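Local coordinates for protein D-alanyl-lipoteichoic acid synthetase (Streptococcus pneumoniae, PDB 3BMA) that probably takes part in attaching D-alanine to lipoteichoic acid during cell-wall biogenesis, as a membrane-associated member of the DltD family, at residues Lys27-Lys32 against Arg189-Phe194; Asp218-Gln223 against Ala359-Val364; Asn240-Gly243 against Phe248-Glu251; Val163-Leu166 against Glu171-Thr174. The protein carries 1 engineered substitution. All coordinates share one frame; numbering follows the deposited sequence. Where two conformers were deposited one is given.

Interaction 1: residues Lys27-Lys32 against Arg189-Phe194; sequences KERSQK and RQASFF. Engineered in segment 189-194: R189 (natural residue Cys).
The methyl of A191 packs against CB and CD of R29, 4.0 Å from CB to CB and 4.1 Å from A191 CB to R29 CD, so that two links of the arginine chain touch one carbon. R29 reaches past it because CG is anti to the backbone N (chi1 -177°) and the chain stays extended out to NE. The guanidinium is then carried beyond A191 to a salt bridge with D128; E188, one turn before S192, offers a long, weak second partner. Next to this apolar patch the contact turns polar, and S30 comes in with CB 3.7 Å from the carbonyl oxygen of A191. In the fold, the start of helix 29-36, which leads into the first strand of the five-stranded parallel sheet of an SGNH-hydrolase-like domain, meets the C-terminal end of the long helix 174-194. Where the start of one helix meets the end of the other, two waters join backbone and hydroxyl groups. Water 2 donates to A191 O (2.8 Å) and accepts from S30 N (3.0 Å). Water 1 sits between S30 OG, at 2.8 Å, and S192 O, to which it donates at 2.7 Å; S30 OG and S192 O themselves stay 3.9 Å apart, so the water is the link between them. The hydroxyl of S192 turns back to the carbonyl of E188 in its own helix. Beyond the contact, F193 packs edge-to-face on F154 of a second subunit, and Q190 hydrogen-bonds N187 of that same neighbouring chain.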
loop_
_atom_site.group_PDB
_atom_site.type_symbol
_atom_site.label_atom_id
_atom_site.label_comp_id
_atom_site.label_asym_id
_atom_site.label_seq_id
_atom_site.Cartn_x
_atom_site.Cartn_y
_atom_site.Cartn_z
ATOM N N LYS C 27 23.084 -11.938 -16.350
ATOM C CA LYS C 27 22.351 -11.191 -15.317
ATOM C C LYS C 27 20.863 -10.968 -15.624
ATOM O O LYS C 27 20.044 -10.885 -14.712
ATOM C CB LYS C 27 23.063 -9.875 -14.950
ATOM C CG LYS C 27 22.918 -8.730 -15.937
ATOM C CD LYS C 27 23.466 -7.436 -15.354
ATOM C CE LYS C 27 23.055 -6.223 -16.184
ATOM N NZ LYS C 27 23.642 -6.221 -17.559
ATOM N N GLU C 28 20.519 -10.872 -16.904
ATOM C CA GLU C 28 19.137 -10.611 -17.289
ATOM C C GLU C 28 18.256 -11.848 -17.192
ATOM O O GLU C 28 18.682 -12.966 -17.486
ATOM C CB GLU C 28 19.045 -9.988 -18.687
ATOM C CG GLU C 28 18.699 -8.494 -18.716
ATOM C CD GLU C 28 19.808 -7.595 -18.200
ATOM O OE1 GLU C 28 19.504 -6.679 -17.405
ATOM O OE2 GLU C 28 20.977 -7.797 -18.591
ATOM N N ARG C 29 17.025 -11.606 -16.759
ATOM C CA ARG C 29 16.017 -12.637 -16.583
ATOM C C ARG C 29 15.537 -13.193 -17.924
ATOM O O ARG C 29 15.488 -14.404 -18.116
ATOM C CB ARG C 29 14.837 -12.038 -15.822
ATOM C CG ARG C 29 13.724 -12.994 -15.492
ATOM C CD ARG C 29 12.584 -12.236 -14.863
ATOM N NE ARG C 29 11.825 -13.081 -13.951
ATOM C CZ ARG C 29 12.092 -13.226 -12.657
ATOM N NH1 ARG C 29 11.332 -14.025 -11.925
ATOM N NH2 ARG C 29 13.105 -12.577 -12.091
ATOM N N SER C 30 15.192 -12.286 -18.838
ATOM C CA SER C 30 14.532 -12.615 -20.106
ATOM C C SER C 30 15.162 -13.722 -20.945
ATOM O O SER C 30 14.506 -14.726 -21.209
ATOM C CB SER C 30 14.342 -11.359 -20.958
ATOM O OG SER C 30 13.557 -11.640 -22.106
ATOM N N GLN C 31 16.418 -13.537 -21.347
ATOM C CA GLN C 31 17.098 -14.458 -22.267
ATOM C C GLN C 31 17.270 -15.869 -21.706
ATOM O O GLN C 31 17.031 -16.848 -22.417
ATOM C CB GLN C 31 18.450 -13.888 -22.707
ATOM C CG GLN C 31 18.355 -12.631 -23.560
ATOM C CD GLN C 31 19.718 -12.056 -23.914
ATOM O OE1 GLN C 31 20.109 -11.002 -23.411
ATOM N NE2 GLN C 31 20.449 -12.748 -24.781
ATOM N N LYS C 32 17.664 -15.975 -20.438
ATOM C CA LYS C 32 17.853 -17.284 -19.811
ATOM C C LYS C 32 16.546 -18.013 -19.486
ATOM O O LYS C 32 16.490 -19.231 -19.580
ATOM C CB LYS C 32 18.800 -17.220 -18.601
ATOM C CG LYS C 32 18.302 -16.459 -17.380
ATOM C CD LYS C 32 19.453 -16.196 -16.422
ATOM C CE LYS C 32 18.977 -15.544 -15.146
ATOM N NZ LYS C 32 20.135 -15.084 -14.329
ATOM N N ARG C 189 8.051 -8.388 -14.246
ATOM C CA ARG C 189 7.270 -7.933 -15.411
ATOM C C ARG C 189 8.069 -6.967 -16.276
ATOM O O ARG C 189 7.975 -6.997 -17.502
ATOM C CB ARG C 189 5.953 -7.265 -14.996
ATOM C CG ARG C 189 4.923 -8.202 -14.390
ATOM C CD ARG C 189 3.562 -7.520 -14.249
ATOM N NE ARG C 189 2.916 -7.813 -12.967
ATOM C CZ ARG C 189 2.220 -8.917 -12.689
ATOM N NH1 ARG C 189 2.062 -9.872 -13.599
ATOM N NH2 ARG C 189 1.679 -9.067 -11.486
ATOM N N GLN C 190 8.849 -6.117 -15.618
ATOM C CA GLN C 190 9.711 -5.148 -16.272
ATOM C C GLN C 190 10.821 -5.855 -17.043
ATOM O O GLN C 190 11.023 -5.592 -18.234
ATOM C CB GLN C 190 10.324 -4.237 -15.215
ATOM C CG GLN C 190 10.592 -2.832 -15.655
ATOM C CD GLN C 190 10.959 -1.932 -14.498
ATOM O OE1 GLN C 190 10.659 -0.741 -14.515
ATOM N NE2 GLN C 190 11.615 -2.492 -13.484
ATOM N N ALA C 191 11.521 -6.761 -16.358
ATOM C CA ALA C 191 12.635 -7.511 -16.940
ATOM C C ALA C 191 12.238 -8.388 -18.131
ATOM O O ALA C 191 12.952 -8.420 -19.131
ATOM C CB ALA C 191 13.329 -8.346 -15.878
ATOM N N SER C 192 11.102 -9.077 -18.022
ATOM C CA SER C 192 10.649 -9.980 -19.078
ATOM C C SER C 192 10.114 -9.240 -20.303
ATOM O O SER C 192 10.177 -9.757 -21.419
ATOM C CB SER C 192 9.607 -10.972 -18.548
ATOM O OG SER C 192 8.464 -10.305 -18.048
ATOM N N PHE C 193 9.599 -8.028 -20.101
ATOM C CA PHE C 193 9.124 -7.215 -21.220
ATOM C C PHE C 193 10.269 -6.471 -21.909
ATOM O O PHE C 193 10.337 -6.451 -23.138
ATOM C CB PHE C 193 8.025 -6.228 -20.790
ATOM C CG PHE C 193 7.462 -5.413 -21.929
ATOM C CD1 PHE C 193 7.961 -4.141 -22.214
ATOM C CD2 PHE C 193 6.443 -5.923 -22.729
ATOM C CE1 PHE C 193 7.456 -3.397 -23.272
ATOM C CE2 PHE C 193 5.928 -5.183 -23.791
ATOM C CZ PHE C 193 6.435 -3.918 -24.060
ATOM N N PHE C 194 11.151 -5.857 -21.118
ATOM C CA PHE C 194 12.205 -4.989 -21.658
ATOM C C PHE C 194 13.531 -5.691 -21.945
ATOM O O PHE C 194 14.432 -5.095 -22.538
ATOM C CB PHE C 194 12.440 -3.777 -20.742
ATOM C CG PHE C 194 11.320 -2.782 -20.755
ATOM C CD1 PHE C 194 10.519 -2.601 -19.632
ATOM C CD2 PHE C 194 11.058 -2.029 -21.894
ATOM C CE1 PHE C 194 9.472 -1.688 -19.640
ATOM C CE2 PHE C 194 10.011 -1.115 -21.912
ATOM C CZ PHE C 194 9.219 -0.941 -20.781
HETATM O O HOH W 1 10.827 -12.191 -22.283
HETATM O O HOH W 2 15.530 -9.358 -18.439
#

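Interaction 2: residues Asp218-Gln223 against Ala359-Val364; sequences DQFSYQ and AFDKAV
The Y222 ring is clasped from both sides: F220 CZ sits over one face, offset toward the rim, and K362 CG over the opposite face, while D361 CB lies at its edge in the ring plane. The F220 ring in turn has the phenol oxygen of Y222 at its edge. This joins the N-terminal end of helix 222-235 to helix 355-369, one of the helices flanking the parallel sheet of the SGNH-like fold; F360 and V364 on that second helix reach I295 and V103 of the central strands, leaving D361 and K362 to meet Y222. The lysine contact is a CH-pi interaction, with K362 CG 3.8 Å from the ring centroid and 17° off the normal. Extended beyond CG, the K362 chain runs across the ring in the direction contrary to the tyrosine, bringing CE to 3.7 Å from Y222 CG. On the polar side Y222 OH donates a weak hydrogen bond to D361 OD2 at 2.8 Å, the ring and carboxylate planes standing 56° apart. F220 CZ also comes to 3.9 Å from D361 OD2. D361, a buried residue, is held chiefly through OD1, by a salt bridge to R69 that would favour the ionised form; R69 also touches F220, which packs edge-to-face on Y67. S221 is the N-cap of helix 222-235, its OG bonded to A224 N, and Y222 follows in the first turn. K362 NZ donates to water 3 at 2.9 Å, which reaches back weakly, at 3.4 Å, to Y222 O.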
loop_
_atom_site.group_PDB
_atom_site.type_symbol
_atom_site.label_atom_id
_atom_site.label_comp_id
_atom_site.label_asym_id
_atom_site.label_seq_id
_atom_site.Cartn_x
_atom_site.Cartn_y
_atom_site.Cartn_z
ATOM N N ASP C 218 31.512 -35.501 -39.675
ATOM C CA ASP C 218 30.055 -35.635 -39.650
ATOM C C ASP C 218 29.574 -36.836 -38.833
ATOM O O ASP C 218 28.413 -36.883 -38.424
ATOM C CB ASP C 218 29.497 -35.693 -41.074
ATOM C CG ASP C 218 29.899 -34.485 -41.909
ATOM O OD1 ASP C 218 31.106 -34.325 -42.197
ATOM O OD2 ASP C 218 29.005 -33.700 -42.284
ATOM N N GLN C 219 30.463 -37.801 -38.604
ATOM C CA GLN C 219 30.174 -38.926 -37.713
ATOM C C GLN C 219 30.935 -38.802 -36.396
ATOM O O GLN C 219 32.153 -38.596 -36.382
ATOM C CB GLN C 219 30.477 -40.264 -38.389
ATOM C CG GLN C 219 29.381 -40.732 -39.336
ATOM C CD GLN C 219 29.161 -42.234 -39.281
ATOM O OE1 GLN C 219 28.139 -42.702 -38.774
ATOM N NE2 GLN C 219 30.122 -42.997 -39.795
ATOM N N PHE C 220 30.206 -38.932 -35.291
ATOM C CA PHE C 220 30.773 -38.707 -33.964
ATOM C C PHE C 220 31.667 -39.846 -33.487
ATOM O O PHE C 220 31.227 -40.995 -33.381
ATOM C CB PHE C 220 29.671 -38.432 -32.929
ATOM C CG PHE C 220 30.194 -38.186 -31.535
ATOM C CD1 PHE C 220 30.739 -36.953 -31.193
ATOM C CD2 PHE C 220 30.139 -39.185 -30.566
ATOM C CE1 PHE C 220 31.228 -36.720 -29.917
ATOM C CE2 PHE C 220 30.627 -38.961 -29.285
ATOM C CZ PHE C 220 31.171 -37.725 -28.961
ATOM N N SER C 221 32.923 -39.501 -33.210
ATOM C CA SER C 221 33.843 -40.362 -32.470
ATOM C C SER C 221 34.875 -39.481 -31.770
ATOM O O SER C 221 35.377 -38.519 -32.357
ATOM C CB SER C 221 34.520 -41.391 -33.389
ATOM O OG SER C 221 35.899 -41.121 -33.576
ATOM N N TYR C 222 35.177 -39.814 -30.516
ATOM C CA TYR C 222 36.109 -39.038 -29.698
ATOM C C TYR C 222 37.534 -39.013 -30.245
ATOM O O TYR C 222 38.219 -38.004 -30.123
ATOM C CB TYR C 222 36.123 -39.549 -28.257
ATOM C CG TYR C 222 34.942 -39.107 -27.425
ATOM C CD1 TYR C 222 33.916 -39.996 -27.112
ATOM C CD2 TYR C 222 34.852 -37.800 -26.944
ATOM C CE1 TYR C 222 32.831 -39.600 -26.344
ATOM C CE2 TYR C 222 33.771 -37.392 -26.175
ATOM C CZ TYR C 222 32.762 -38.297 -25.880
ATOM O OH TYR C 222 31.687 -37.902 -25.120
ATOM N N GLN C 223 37.968 -40.120 -30.844
ATOM C CA GLN C 223 39.323 -40.227 -31.393
ATOM C C GLN C 223 39.503 -39.423 -32.688
ATOM O O GLN C 223 40.569 -38.842 -32.910
ATOM C CB GLN C 223 39.713 -41.697 -31.605
ATOM C CG GLN C 223 41.214 -41.942 -31.783
ATOM C CD GLN C 223 42.039 -41.482 -30.589
ATOM O OE1 GLN C 223 41.833 -41.933 -29.461
ATOM N NE2 GLN C 223 42.986 -40.582 -30.837
ATOM N N ALA C 359 37.559 -34.827 -22.534
ATOM C CA ALA C 359 37.456 -35.536 -21.262
ATOM C C ALA C 359 36.219 -35.072 -20.500
ATOM O O ALA C 359 35.528 -35.881 -19.877
ATOM C CB ALA C 359 38.708 -35.309 -20.429
ATOM N N PHE C 360 35.966 -33.762 -20.563
ATOM C CA PHE C 360 34.771 -33.107 -20.017
ATOM C C PHE C 360 33.512 -33.752 -20.603
ATOM O O PHE C 360 32.618 -34.162 -19.858
ATOM C CB PHE C 360 34.849 -31.598 -20.328
ATOM C CG PHE C 360 33.624 -30.800 -19.957
ATOM C CD1 PHE C 360 33.529 -30.188 -18.712
ATOM C CD2 PHE C 360 32.595 -30.598 -20.881
ATOM C CE1 PHE C 360 32.412 -29.421 -18.377
ATOM C CE2 PHE C 360 31.469 -29.840 -20.547
ATOM C CZ PHE C 360 31.381 -29.249 -19.291
ATOM N N ASP C 361 33.475 -33.866 -21.933
ATOM C CA ASP C 361 32.344 -34.457 -22.654
ATOM C C ASP C 361 32.047 -35.913 -22.268
ATOM O O ASP C 361 30.884 -36.298 -22.165
ATOM C CB ASP C 361 32.565 -34.352 -24.164
ATOM C CG ASP C 361 31.283 -34.516 -24.953
ATOM O OD1 ASP C 361 30.264 -33.900 -24.579
ATOM O OD2 ASP C 361 31.293 -35.253 -25.957
ATOM N N LYS C 362 33.096 -36.700 -22.031
ATOM C CA LYS C 362 32.964 -38.121 -21.679
ATOM C C LYS C 362 32.253 -38.372 -20.343
ATOM O O LYS C 362 31.730 -39.464 -20.113
ATOM C CB LYS C 362 34.334 -38.814 -21.679
ATOM C CG LYS C 362 34.901 -39.093 -23.064
ATOM C CD LYS C 362 36.381 -39.435 -23.000
ATOM C CE LYS C 362 37.038 -39.320 -24.365
ATOM N NZ LYS C 362 38.522 -39.265 -24.273
ATOM N N ALA C 363 32.238 -37.365 -19.472
ATOM C CA ALA C 363 31.525 -37.458 -18.203
ATOM C C ALA C 363 30.186 -36.726 -18.258
ATOM O O ALA C 363 29.216 -37.140 -17.616
ATOM C CB ALA C 363 32.384 -36.918 -17.067
ATOM N N VAL C 364 30.139 -35.648 -19.038
ATOM C CA VAL C 364 28.975 -34.760 -19.071
ATOM C C VAL C 364 27.900 -35.234 -20.058
ATOM O O VAL C 364 26.727 -35.337 -19.685
ATOM C CB VAL C 364 29.400 -33.277 -19.306
ATOM C CG1 VAL C 364 28.208 -32.381 -19.539
ATOM C CG2 VAL C 364 30.187 -32.767 -18.113
HETATM O O HOH W 3 39.284 -38.402 -26.888
#

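Interaction 3: residues Asn240-Gly243 against Phe248-Glu251; sequences NEMG and FYNE
A CH-pi contact carries most of this meeting: N240 CB stands almost exactly over the centre of the Y249 ring, 3.5 Å from the centroid and only 4° off the normal. N240 also forms an Asx turn in the loop between helices 222-235 and 246-253, and the loop folds back onto the second of these helices. Because CB is centred, it is nearly equidistant from all six ring carbons, the nearest being CE2 at 3.7 Å. The N240 amide continues over the ring toward the tyrosine's root, its plane tilted 23° from the ring plane, and ND2 comes to 3.9 Å from Y249 CB. CG of Y249, anti to the backbone N, directs the ring toward the loop. A looser apolar contact adds to this: M242 SD lies 4.4 Å from Y249 CE2. Elsewhere the tyrosine packs on L257.

Polar bonds fix the asparagine rather than cross to Y249. ND2 donates to the carbonyl of M244, just past the turn, so the amide is gripped at both ends and its rotation is set; the flat group is held over the ring as a result. N300 accounts for the carbonyl of M242, to which its side-chain nitrogen donates, tying the turn to the residue just before helix 301-307. The bond that closes the Asx turn runs from M242 N to N240 OD1 at 3.2 Å, with an N-H...O angle of 151° and the donor somewhat out of the carbonyl plane.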
loop_
_atom_site.group_PDB
_atom_site.type_symbol
_atom_site.label_atom_id
_atom_site.label_comp_id
_atom_site.label_asym_id
_atom_site.label_seq_id
_atom_site.Cartn_x
_atom_site.Cartn_y
_atom_site.Cartn_z
ATOM N N ASN C 240 55.463 -20.722 -26.795
ATOM C CA ASN C 240 55.916 -21.150 -25.471
ATOM C C ASN C 240 56.054 -22.669 -25.351
ATOM O O ASN C 240 55.457 -23.420 -26.124
ATOM C CB ASN C 240 54.980 -20.615 -24.379
ATOM C CG ASN C 240 53.606 -21.277 -24.398
ATOM O OD1 ASN C 240 53.334 -22.182 -23.608
ATOM N ND2 ASN C 240 52.737 -20.828 -25.303
ATOM N N GLU C 241 56.839 -23.112 -24.372
ATOM C CA GLU C 241 57.027 -24.541 -24.125
ATOM C C GLU C 241 56.464 -24.995 -22.770
ATOM O O GLU C 241 57.020 -25.886 -22.117
ATOM C CB GLU C 241 58.500 -24.939 -24.288
ATOM C CG GLU C 241 58.953 -25.041 -25.746
ATOM C CD GLU C 241 60.219 -25.866 -25.924
ATOM O OE1 GLU C 241 60.237 -26.737 -26.822
ATOM O OE2 GLU C 241 61.194 -25.649 -25.169
ATOM N N MET C 242 55.357 -24.374 -22.361
ATOM C CA MET C 242 54.592 -24.827 -21.193
ATOM C C MET C 242 53.113 -25.090 -21.528
ATOM O O MET C 242 52.284 -25.290 -20.636
ATOM C CB MET C 242 54.781 -23.890 -19.986
ATOM C CG MET C 242 54.245 -22.477 -20.143
ATOM S SD MET C 242 55.141 -21.276 -19.128
ATOM C CE MET C 242 55.082 -22.019 -17.503
ATOM N N GLY C 243 52.806 -25.086 -22.825
ATOM C CA GLY C 243 51.537 -25.598 -23.346
ATOM C C GLY C 243 50.355 -24.650 -23.418
ATOM O O GLY C 243 49.229 -25.088 -23.662
ATOM N N PHE C 248 47.059 -15.892 -25.126
ATOM C CA PHE C 248 47.090 -15.755 -23.667
ATOM C C PHE C 248 48.502 -15.555 -23.111
ATOM O O PHE C 248 48.700 -14.754 -22.193
ATOM C CB PHE C 248 46.427 -16.960 -22.984
ATOM C CG PHE C 248 46.400 -16.865 -21.480
ATOM C CD1 PHE C 248 45.384 -16.168 -20.836
ATOM C CD2 PHE C 248 47.395 -17.465 -20.705
ATOM C CE1 PHE C 248 45.355 -16.070 -19.448
ATOM C CE2 PHE C 248 47.372 -17.373 -19.316
ATOM C CZ PHE C 248 46.353 -16.674 -18.688
ATOM N N TYR C 249 49.462 -16.305 -23.652
ATOM C CA TYR C 249 50.852 -16.259 -23.195
ATOM C C TYR C 249 51.475 -14.876 -23.374
ATOM O O TYR C 249 52.177 -14.401 -22.486
ATOM C CB TYR C 249 51.694 -17.329 -23.902
ATOM C CG TYR C 249 53.158 -17.331 -23.512
ATOM C CD1 TYR C 249 54.130 -16.822 -24.376
ATOM C CD2 TYR C 249 53.572 -17.844 -22.281
ATOM C CE1 TYR C 249 55.477 -16.819 -24.023
ATOM C CE2 TYR C 249 54.920 -17.845 -21.918
ATOM C CZ TYR C 249 55.864 -17.332 -22.795
ATOM O OH TYR C 249 57.195 -17.331 -22.450
ATOM N N ASN C 250 51.199 -14.243 -24.514
ATOM C CA ASN C 250 51.707 -12.904 -24.819
ATOM C C ASN C 250 51.170 -11.808 -23.902
ATOM O O ASN C 250 51.895 -10.873 -23.556
ATOM C CB ASN C 250 51.406 -12.533 -26.275
ATOM C CG ASN C 250 52.207 -13.354 -27.272
ATOM O OD1 ASN C 250 53.363 -13.709 -27.026
ATOM N ND2 ASN C 250 51.594 -13.650 -28.413
ATOM N N GLU C 251 49.908 -11.940 -23.503
ATOM C CA GLU C 251 49.199 -10.868 -22.806
ATOM C C GLU C 251 49.298 -10.891 -21.279
ATOM O O GLU C 251 49.428 -9.837 -20.652
ATOM C CB GLU C 251 47.737 -10.815 -23.260
ATOM C CG GLU C 251 47.556 -10.231 -24.662
ATOM C CD GLU C 251 46.223 -10.592 -25.306
ATOM O OE1 GLU C 251 45.295 -11.030 -24.589
ATOM O OE2 GLU C 251 46.105 -10.432 -26.540
#

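Interaction 4: residues Val163-Leu166 against Glu171-Thr174; sequences VQKL and ELST
With CG anti to its carbonyl carbon (chi1 -84°) and the rest of the chain extended, K165 leaves its helix as a straight rod that passes L172; a like first torsion in L172 (chi1 -64°) sends both of its methyls back toward the same helix. The two methyls divide the work. CD2 lies against the lysine, 3.9 Å from K165 CD and 4.0 Å from K165 CB, while CD1 goes to L166, 4.1 Å from its CD2. L172 is thus wedged against two successive residues of the helix, taking the aliphatic part of one and a branch tip of the other. K165 CD also passes 4.1 Å from the carbonyl oxygen of E171. The arrangement is a helix-loop-helix turn: helix 160-167 ends, a short loop follows, and S173 serves as N-cap of the long helix 174-194. K165 NZ arrives at the same end, 4.2 Å from S173 N and 4.4 Å from S173 CB. An ammonium beside a helix N-terminus would be poorly placed against the helix dipole, but D176, in the first turn, probably offsets this: its carboxylate forms a salt bridge with the lysine, while its backbone N donates to the capping hydroxyl of S173. L166 is buried against F133, L134 and A147 of the neighbouring helices, and L172 also packs on I180 and beside Q137 and N177. A third subunit packs against the 171-174 side, its D161 touching S173 and its K160 forming a long, weak ion pair with E171.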
loop_
_atom_site.group_PDB
_atom_site.type_symbol
_atom_site.label_atom_id
_atom_site.label_comp_id
_atom_site.label_asym_id
_atom_site.label_seq_id
_atom_site.Cartn_x
_atom_site.Cartn_y
_atom_site.Cartn_z
ATOM N N VAL C 163 17.296 -6.149 3.891
ATOM C CA VAL C 163 18.490 -6.997 3.884
ATOM C C VAL C 163 19.097 -7.125 5.294
ATOM O O VAL C 163 19.481 -8.226 5.706
ATOM C CB VAL C 163 19.534 -6.490 2.843
ATOM C CG1 VAL C 163 20.753 -7.388 2.802
ATOM C CG2 VAL C 163 18.911 -6.427 1.450
ATOM N N GLN C 164 19.156 -6.011 6.031
ATOM C CA GLN C 164 19.632 -6.001 7.425
ATOM C C GLN C 164 18.791 -6.864 8.366
ATOM O O GLN C 164 19.339 -7.503 9.267
ATOM C CB GLN C 164 19.696 -4.576 7.986
ATOM C CG GLN C 164 20.942 -3.784 7.607
ATOM C CD GLN C 164 20.891 -2.334 8.084
ATOM O OE1 GLN C 164 19.814 -1.755 8.266
ATOM N NE2 GLN C 164 22.064 -1.740 8.281
ATOM N N LYS C 165 17.471 -6.861 8.162
ATOM C CA LYS C 165 16.541 -7.705 8.928
ATOM C C LYS C 165 16.818 -9.187 8.707
ATOM O O LYS C 165 16.816 -9.972 9.654
ATOM C CB LYS C 165 15.084 -7.396 8.570
ATOM C CG LYS C 165 14.493 -6.214 9.316
ATOM C CD LYS C 165 12.976 -6.178 9.201
ATOM C CE LYS C 165 12.388 -5.037 10.022
ATOM N NZ LYS C 165 10.895 -5.049 10.050
ATOM N N LEU C 166 17.063 -9.556 7.452
ATOM C CA LEU C 166 17.415 -10.928 7.099
ATOM C C LEU C 166 18.772 -11.341 7.664
ATOM O O LEU C 166 18.932 -12.471 8.122
ATOM C CB LEU C 166 17.392 -11.121 5.582
ATOM C CG LEU C 166 16.044 -11.095 4.861
ATOM C CD1 LEU C 166 16.242 -11.481 3.409
ATOM C CD2 LEU C 166 15.050 -12.033 5.517
ATOM N N GLU C 171 12.517 -11.282 11.822
ATOM C CA GLU C 171 11.376 -11.554 10.964
ATOM C C GLU C 171 10.918 -10.277 10.283
ATOM O O GLU C 171 10.872 -9.214 10.906
ATOM C CB GLU C 171 10.223 -12.149 11.768
ATOM C CG GLU C 171 10.367 -13.633 12.062
ATOM C CD GLU C 171 9.052 -14.278 12.460
ATOM O OE1 GLU C 171 8.132 -13.549 12.893
ATOM O OE2 GLU C 171 8.940 -15.517 12.337
ATOM N N LEU C 172 10.588 -10.390 9.000
ATOM C CA LEU C 172 10.032 -9.277 8.243
ATOM C C LEU C 172 8.586 -9.046 8.660
ATOM O O LEU C 172 7.897 -9.975 9.092
ATOM C CB LEU C 172 10.121 -9.538 6.736
ATOM C CG LEU C 172 11.519 -9.650 6.117
ATOM C CD1 LEU C 172 11.450 -10.304 4.757
ATOM C CD2 LEU C 172 12.204 -8.305 6.015
ATOM N N SER C 173 8.138 -7.801 8.543
ATOM C CA SER C 173 6.778 -7.454 8.912
ATOM C C SER C 173 5.808 -7.722 7.762
ATOM O O SER C 173 6.220 -8.117 6.667
ATOM C CB SER C 173 6.697 -6.000 9.386
ATOM O OG SER C 173 6.716 -5.096 8.298
ATOM N N THR C 174 4.522 -7.516 8.036
ATOM C CA THR C 174 3.454 -7.708 7.064
ATOM C C THR C 174 3.519 -6.645 5.958
ATOM O O THR C 174 3.287 -6.947 4.781
ATOM C CB THR C 174 2.065 -7.710 7.766
ATOM O OG1 THR C 174 2.120 -8.544 8.932
ATOM C CG2 THR C 174 0.978 -8.228 6.843
#

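How the interactions relate
Interactions 1 and 4 share helix 174-194: interaction 4 packs at its N-terminal end and interaction 1 at its C-terminal end, with centres 26 Å apart and nearest atoms about 16 Å apart. Each end also meets a different neighbouring subunit. Interactions 2 and 3 lie on the far side of the chain's centre from interaction 4, their centres respectively 50 and 51 Å from it. One segment of each lies on consecutive helices, 222-235 and 246-253, with interaction 3 nested inside the long chain excursion closed by interaction 2 and nearest atoms about 15 Å away. A bound glycerol, probably from crystallisation, lies about 4 Å from the K362 side chain of interaction 2.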